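Local atomic coordinates of siderophore-interacting protein (Aeromonas hydrophila, PDB entry 6K2L), a protein that binds FAD and probably reduces ferric siderophores so that their iron can be released inside the bacterial cell. Residues R230-R233 / E237-R240; A198-Y203 / E222-P227. The protein carries 1 engineered substitution. All blocks are in the same frame, centred on the assembly; numbering follows the deposited sequence.

Contact 1: R230-R233 / E237-R240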
loop_
_atom_site.group_PDB
_atom_site.type_symbol
_atom_site.label_atom_id
_atom_site.label_comp_id
_atom_site.label_asym_id
_atom_site.label_seq_id
_atom_site.Cartn_x
_atom_site.Cartn_y
_atom_site.Cartn_z
ATOM N N ARG A 230 -25.407 13.591 0.348
ATOM C CA ARG A 230 -26.573 14.179 0.980
ATOM C C ARG A 230 -27.301 13.166 1.852
ATOM O O ARG A 230 -27.760 13.519 2.943
ATOM C CB ARG A 230 -27.500 14.773 -0.075
ATOM C CG ARG A 230 -28.257 15.987 0.427
ATOM C CD ARG A 230 -29.390 16.301 -0.492
ATOM N NE ARG A 230 -28.933 17.037 -1.669
ATOM C CZ ARG A 230 -28.737 16.507 -2.873
ATOM N NH1 ARG A 230 -28.936 15.203 -3.073
ATOM N NH2 ARG A 230 -28.338 17.289 -3.877
ATOM N N HIS A 231 -27.434 11.923 1.395
ATOM C CA HIS A 231 -28.036 10.905 2.245
ATOM C C HIS A 231 -27.323 10.814 3.586
ATOM O O HIS A 231 -27.968 10.791 4.644
ATOM C CB HIS A 231 -28.008 9.552 1.556
ATOM C CG HIS A 231 -28.566 8.451 2.398
ATOM N ND1 HIS A 231 -27.819 7.366 2.811
ATOM C CD2 HIS A 231 -29.801 8.280 2.926
ATOM C CE1 HIS A 231 -28.574 6.569 3.546
ATOM N NE2 HIS A 231 -29.780 7.104 3.634
ATOM N N VAL A 232 -25.989 10.768 3.563
ATOM C CA VAL A 232 -25.232 10.739 4.815
ATOM C C VAL A 232 -25.463 11.998 5.648
ATOM O O VAL A 232 -25.515 11.926 6.886
ATOM C CB VAL A 232 -23.733 10.524 4.521
ATOM C CG1 VAL A 232 -22.870 10.700 5.776
ATOM C CG2 VAL A 232 -23.521 9.137 3.920
ATOM N N ARG A 233 -25.609 13.151 5.012
ATOM C CA ARG A 233 -25.873 14.348 5.791
ATOM C C ARG A 233 -27.295 14.403 6.347
ATOM O O ARG A 233 -27.510 15.048 7.373
ATOM C CB ARG A 233 -25.557 15.599 4.961
ATOM C CG ARG A 233 -24.071 15.969 4.947
ATOM C CD ARG A 233 -23.763 16.709 3.667
ATOM N NE ARG A 233 -22.560 17.539 3.694
ATOM C CZ ARG A 233 -22.306 18.479 2.786
ATOM N NH1 ARG A 233 -23.188 18.717 1.817
ATOM N NH2 ARG A 233 -21.192 19.194 2.851
ATOM N N GLU A 237 -25.302 11.675 11.510
ATOM C CA GLU A 237 -24.350 12.754 11.756
ATOM C C GLU A 237 -22.924 12.210 11.810
ATOM O O GLU A 237 -22.495 11.611 12.809
ATOM C CB GLU A 237 -24.712 13.580 12.999
ATOM C CG GLU A 237 -25.677 14.700 12.642
ATOM C CD GLU A 237 -25.121 15.548 11.440
ATOM O OE1 GLU A 237 -25.881 15.883 10.504
ATOM O OE2 GLU A 237 -23.912 15.883 11.422
ATOM N N VAL A 238 -22.196 12.428 10.714
ATOM C CA VAL A 238 -20.810 12.012 10.589
ATOM C C VAL A 238 -19.975 13.258 10.376
ATOM O O VAL A 238 -20.342 14.128 9.580
ATOM C CB VAL A 238 -20.660 11.028 9.418
ATOM C CG1 VAL A 238 -19.189 10.599 9.259
ATOM C CG2 VAL A 238 -21.590 9.848 9.596
ATOM N N ASP A 239 -18.866 13.354 11.083
ATOM C CA ASP A 239 -18.005 14.504 10.866
ATOM C C ASP A 239 -17.429 14.495 9.452
ATOM O O ASP A 239 -17.236 13.442 8.836
ATOM C CB ASP A 239 -16.860 14.543 11.882
ATOM C CG ASP A 239 -16.070 15.840 11.813
ATOM O OD1 ASP A 239 -16.669 16.932 12.026
ATOM O OD2 ASP A 239 -14.855 15.776 11.513
ATOM N N ARG A 240 -17.157 15.710 8.948
ATOM C CA ARG A 240 -16.664 15.911 7.590
ATOM C C ARG A 240 -15.354 15.176 7.352
ATOM O O ARG A 240 -15.054 14.786 6.219
ATOM C CB ARG A 240 -16.481 17.415 7.328
ATOM C CG ARG A 240 -16.169 17.801 5.883
ATOM C CD ARG A 240 -16.954 19.029 5.428
ATOM N NE ARG A 240 -18.380 18.740 5.241
ATOM C CZ ARG A 240 -19.372 19.290 5.952
ATOM N NH1 ARG A 240 -20.630 18.941 5.697
ATOM N NH2 ARG A 240 -19.123 20.182 6.916
#
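Arg233, in the last turns of helix 222-235, meets Arg240 guanidinium to guanidinium, while Val232 meets Val238 of the loop that follows the helix. The two guanidinium planes stand 82° apart, almost perpendicular. Arg240 NH1 comes in at the edge of the Arg233 group, near its plane, between two of its nitrogens: NH1 of Arg240 is 2.9 Å from Arg233 NH2 and 3.1 Å from Arg233 NE. All three nitrogens are donors, so neither approach is a hydrogen bond. Arg233 gets there with a chain extended from CG to NE; Arg240 starts with CG opposite its own N (chi1 -171°) and then bends at chi2 and chi3, which folds its head back toward the helix. Arg233 NH2 is hydrogen-bonded to O of Ser268, the last residue of the chain and so probably part of its terminal carboxylate, and the side chain of Arg229 adds another like charge beside NH1. On the side facing strand 214-218, CG1 of Val232 lies 4.1 Å from CG2 of Val238, the two forked side chains crossing at a slant. Both valines also rest on Phe216 of that strand, and Val232 reaches Phe218 as well, which joins helix and loop to the parallel sheet. Glu237 bends at chi2 (-52°), bringing OE1 to 3.6 Å from Arg233 O, two acceptors with no bond between them. The contact thus has an apolar foot against the sheet and a charged rim at the surface with no hydrogen bond across it. The crowding of positive charge is presumably eased by Ser268 and by solvent; the valine packing probably favours this loop conformation, whereas the arginine pair alone would be expected to disfavour it.

Contact 2: A198-Y203 / E222-P227; sequences APLVEY and EGLVVP
Val201 and Leu224 bury the most surface here, 46 and 44 Å², and Pro227 follows with 31 Å²; all three lie where helix 198-205 faces the start of helix 222-235. The helices are closest at Val201 and Leu224, whose CA atoms are 7.5 Å apart. Val201 points at the neighbouring helix and sets its CG1 4.2 Å from Pro227 CB, a methyl against the proline ring. The bond to CB of Leu224 runs along the flank of the neighbouring helix; with CG anti to the carbonyl carbon (chi1 -64°) the side chain then carries CD2 against the fork of Leu200, 3.9 Å from both CD1 and CD2 of Leu200. The two leucines cross at about a right angle and both touch Val142 of strand 138-144, so they fill the layer between helices and sheet. The side chain of Leu224 is about 11 Å from the bound FAD. Pro227 has no N-H for the preceding turn, and the helix is kinked there. Neighbouring helices on one face of a five-stranded parallel sheet are characteristic of the Rossmann-like NAD(P)-binding domain of ferredoxin-reductase relatives.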
loop_
_atom_site.group_PDB
_atom_site.type_symbol
_atom_site.label_atom_id
_atom_site.label_comp_id
_atom_site.label_asym_id
_atom_site.label_seq_id
_atom_site.Cartn_x
_atom_site.Cartn_y
_atom_site.Cartn_z
ATOM N N ALA A 198 -30.280 5.547 -10.222
ATOM C CA ALA A 198 -31.306 5.322 -9.209
ATOM C C ALA A 198 -31.276 3.924 -8.607
ATOM O O ALA A 198 -31.423 3.828 -7.378
ATOM C CB ALA A 198 -32.696 5.638 -9.775
ATOM N N PRO A 199 -31.097 2.821 -9.357
ATOM C CA PRO A 199 -31.001 1.510 -8.663
ATOM C C PRO A 199 -29.894 1.483 -7.611
ATOM O O PRO A 199 -30.163 1.161 -6.439
ATOM C CB PRO A 199 -30.752 0.515 -9.810
ATOM C CG PRO A 199 -31.255 1.217 -11.045
ATOM C CD PRO A 199 -30.944 2.669 -10.818
ATOM N N LEU A 200 -28.656 1.842 -7.990
ATOM C CA LEU A 200 -27.571 1.911 -7.012
ATOM C C LEU A 200 -27.966 2.747 -5.798
ATOM O O LEU A 200 -27.757 2.320 -4.659
ATOM C CB LEU A 200 -26.301 2.475 -7.649
ATOM C CG LEU A 200 -24.992 2.291 -6.865
ATOM C CD1 LEU A 200 -23.812 2.165 -7.807
ATOM C CD2 LEU A 200 -24.740 3.423 -5.872
ATOM N N VAL A 201 -28.509 3.956 -6.023
ATOM C CA VAL A 201 -28.749 4.882 -4.912
ATOM C C VAL A 201 -29.835 4.361 -3.996
ATOM O O VAL A 201 -29.690 4.402 -2.770
ATOM C CB VAL A 201 -29.088 6.299 -5.409
ATOM C CG1 VAL A 201 -29.274 7.242 -4.222
ATOM C CG2 VAL A 201 -27.984 6.806 -6.287
ATOM N N GLU A 202 -30.934 3.866 -4.566
ATOM C CA GLU A 202 -31.940 3.175 -3.776
ATOM C C GLU A 202 -31.317 2.074 -2.933
ATOM O O GLU A 202 -31.555 2.009 -1.713
ATOM C CB GLU A 202 -33.034 2.599 -4.684
ATOM C CG GLU A 202 -34.009 1.722 -3.916
ATOM C CD GLU A 202 -35.367 1.545 -4.603
ATOM O OE1 GLU A 202 -35.517 0.625 -5.453
ATOM O OE2 GLU A 202 -36.300 2.324 -4.289
ATOM N N TYR A 203 -30.486 1.218 -3.551
ATOM C CA TYR A 203 -29.924 0.088 -2.809
ATOM C C TYR A 203 -29.046 0.552 -1.666
ATOM O O TYR A 203 -29.144 0.023 -0.557
ATOM C CB TYR A 203 -29.123 -0.817 -3.725
ATOM C CG TYR A 203 -28.079 -1.646 -3.019
ATOM C CD1 TYR A 203 -28.429 -2.827 -2.359
ATOM C CD2 TYR A 203 -26.735 -1.254 -3.013
ATOM C CE1 TYR A 203 -27.468 -3.617 -1.716
ATOM C CE2 TYR A 203 -25.773 -2.020 -2.375
ATOM C CZ TYR A 203 -26.147 -3.208 -1.737
ATOM O OH TYR A 203 -25.193 -3.973 -1.121
ATOM N N GLU A 222 -20.485 12.567 -10.898
ATOM C CA GLU A 222 -21.112 13.497 -9.952
ATOM C C GLU A 222 -22.440 12.976 -9.403
ATOM O O GLU A 222 -22.746 13.167 -8.208
ATOM C CB GLU A 222 -21.323 14.845 -10.625
ATOM C CG GLU A 222 -21.366 15.991 -9.660
ATOM C CD GLU A 222 -22.126 17.186 -10.222
ATOM O OE1 GLU A 222 -23.292 16.995 -10.672
ATOM O OE2 GLU A 222 -21.548 18.303 -10.218
ATOM N N GLY A 223 -23.242 12.331 -10.269
ATOM C CA GLY A 223 -24.538 11.759 -9.930
ATOM C C GLY A 223 -24.529 10.545 -9.020
ATOM O O GLY A 223 -25.589 9.988 -8.721
ATOM N N LEU A 224 -23.348 10.078 -8.623
ATOM C CA LEU A 224 -23.217 9.146 -7.511
ATOM C C LEU A 224 -22.752 9.848 -6.245
ATOM O O LEU A 224 -23.286 9.587 -5.161
ATOM C CB LEU A 224 -22.234 8.024 -7.861
ATOM C CG LEU A 224 -22.609 7.087 -8.997
ATOM C CD1 LEU A 224 -21.356 6.458 -9.563
ATOM C CD2 LEU A 224 -23.558 6.013 -8.516
ATOM N N VAL A 225 -21.763 10.746 -6.363
ATOM C CA VAL A 225 -21.161 11.343 -5.174
ATOM C C VAL A 225 -22.161 12.213 -4.442
ATOM O O VAL A 225 -22.271 12.161 -3.210
ATOM C CB VAL A 225 -19.906 12.142 -5.548
ATOM C CG1 VAL A 225 -19.419 12.941 -4.345
ATOM C CG2 VAL A 225 -18.826 11.207 -6.048
ATOM N N VAL A 226 -22.912 13.023 -5.178
ATOM C CA VAL A 226 -23.732 14.042 -4.529
ATOM C C VAL A 226 -24.942 13.445 -3.805
ATOM O O VAL A 226 -25.158 13.759 -2.619
ATOM C CB VAL A 226 -24.122 15.115 -5.554
ATOM C CG1 VAL A 226 -25.279 15.945 -5.034
ATOM C CG2 VAL A 226 -22.891 15.974 -5.851
ATOM N N PRO A 227 -25.758 12.597 -4.439
ATOM C CA PRO A 227 -26.864 11.998 -3.686
ATOM C C PRO A 227 -26.400 11.226 -2.471
ATOM O O PRO A 227 -27.071 11.285 -1.434
ATOM C CB PRO A 227 -27.556 11.085 -4.712
ATOM C CG PRO A 227 -26.585 10.907 -5.832
ATOM C CD PRO A 227 -25.776 12.177 -5.854
#

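Helix 222-235 serves both contacts. Its first turns pack on helix 198-205 in contact 2, and its last turns meet the loop that leads into strand 243-245 in contact 1; the two centres are 15 Å apart. Contact 2 is partly buried and wholly apolar, with none of its touching residues exposed, and it joins two successive helices separated by one strand. Contact 1 lies at the surface, with its centre about 22 Å from the centre of the chain, between neighbours along the chain. Both are backed by the parallel sheet through their apolar side chains, but only contact 1 adds charged groups at its outer edge.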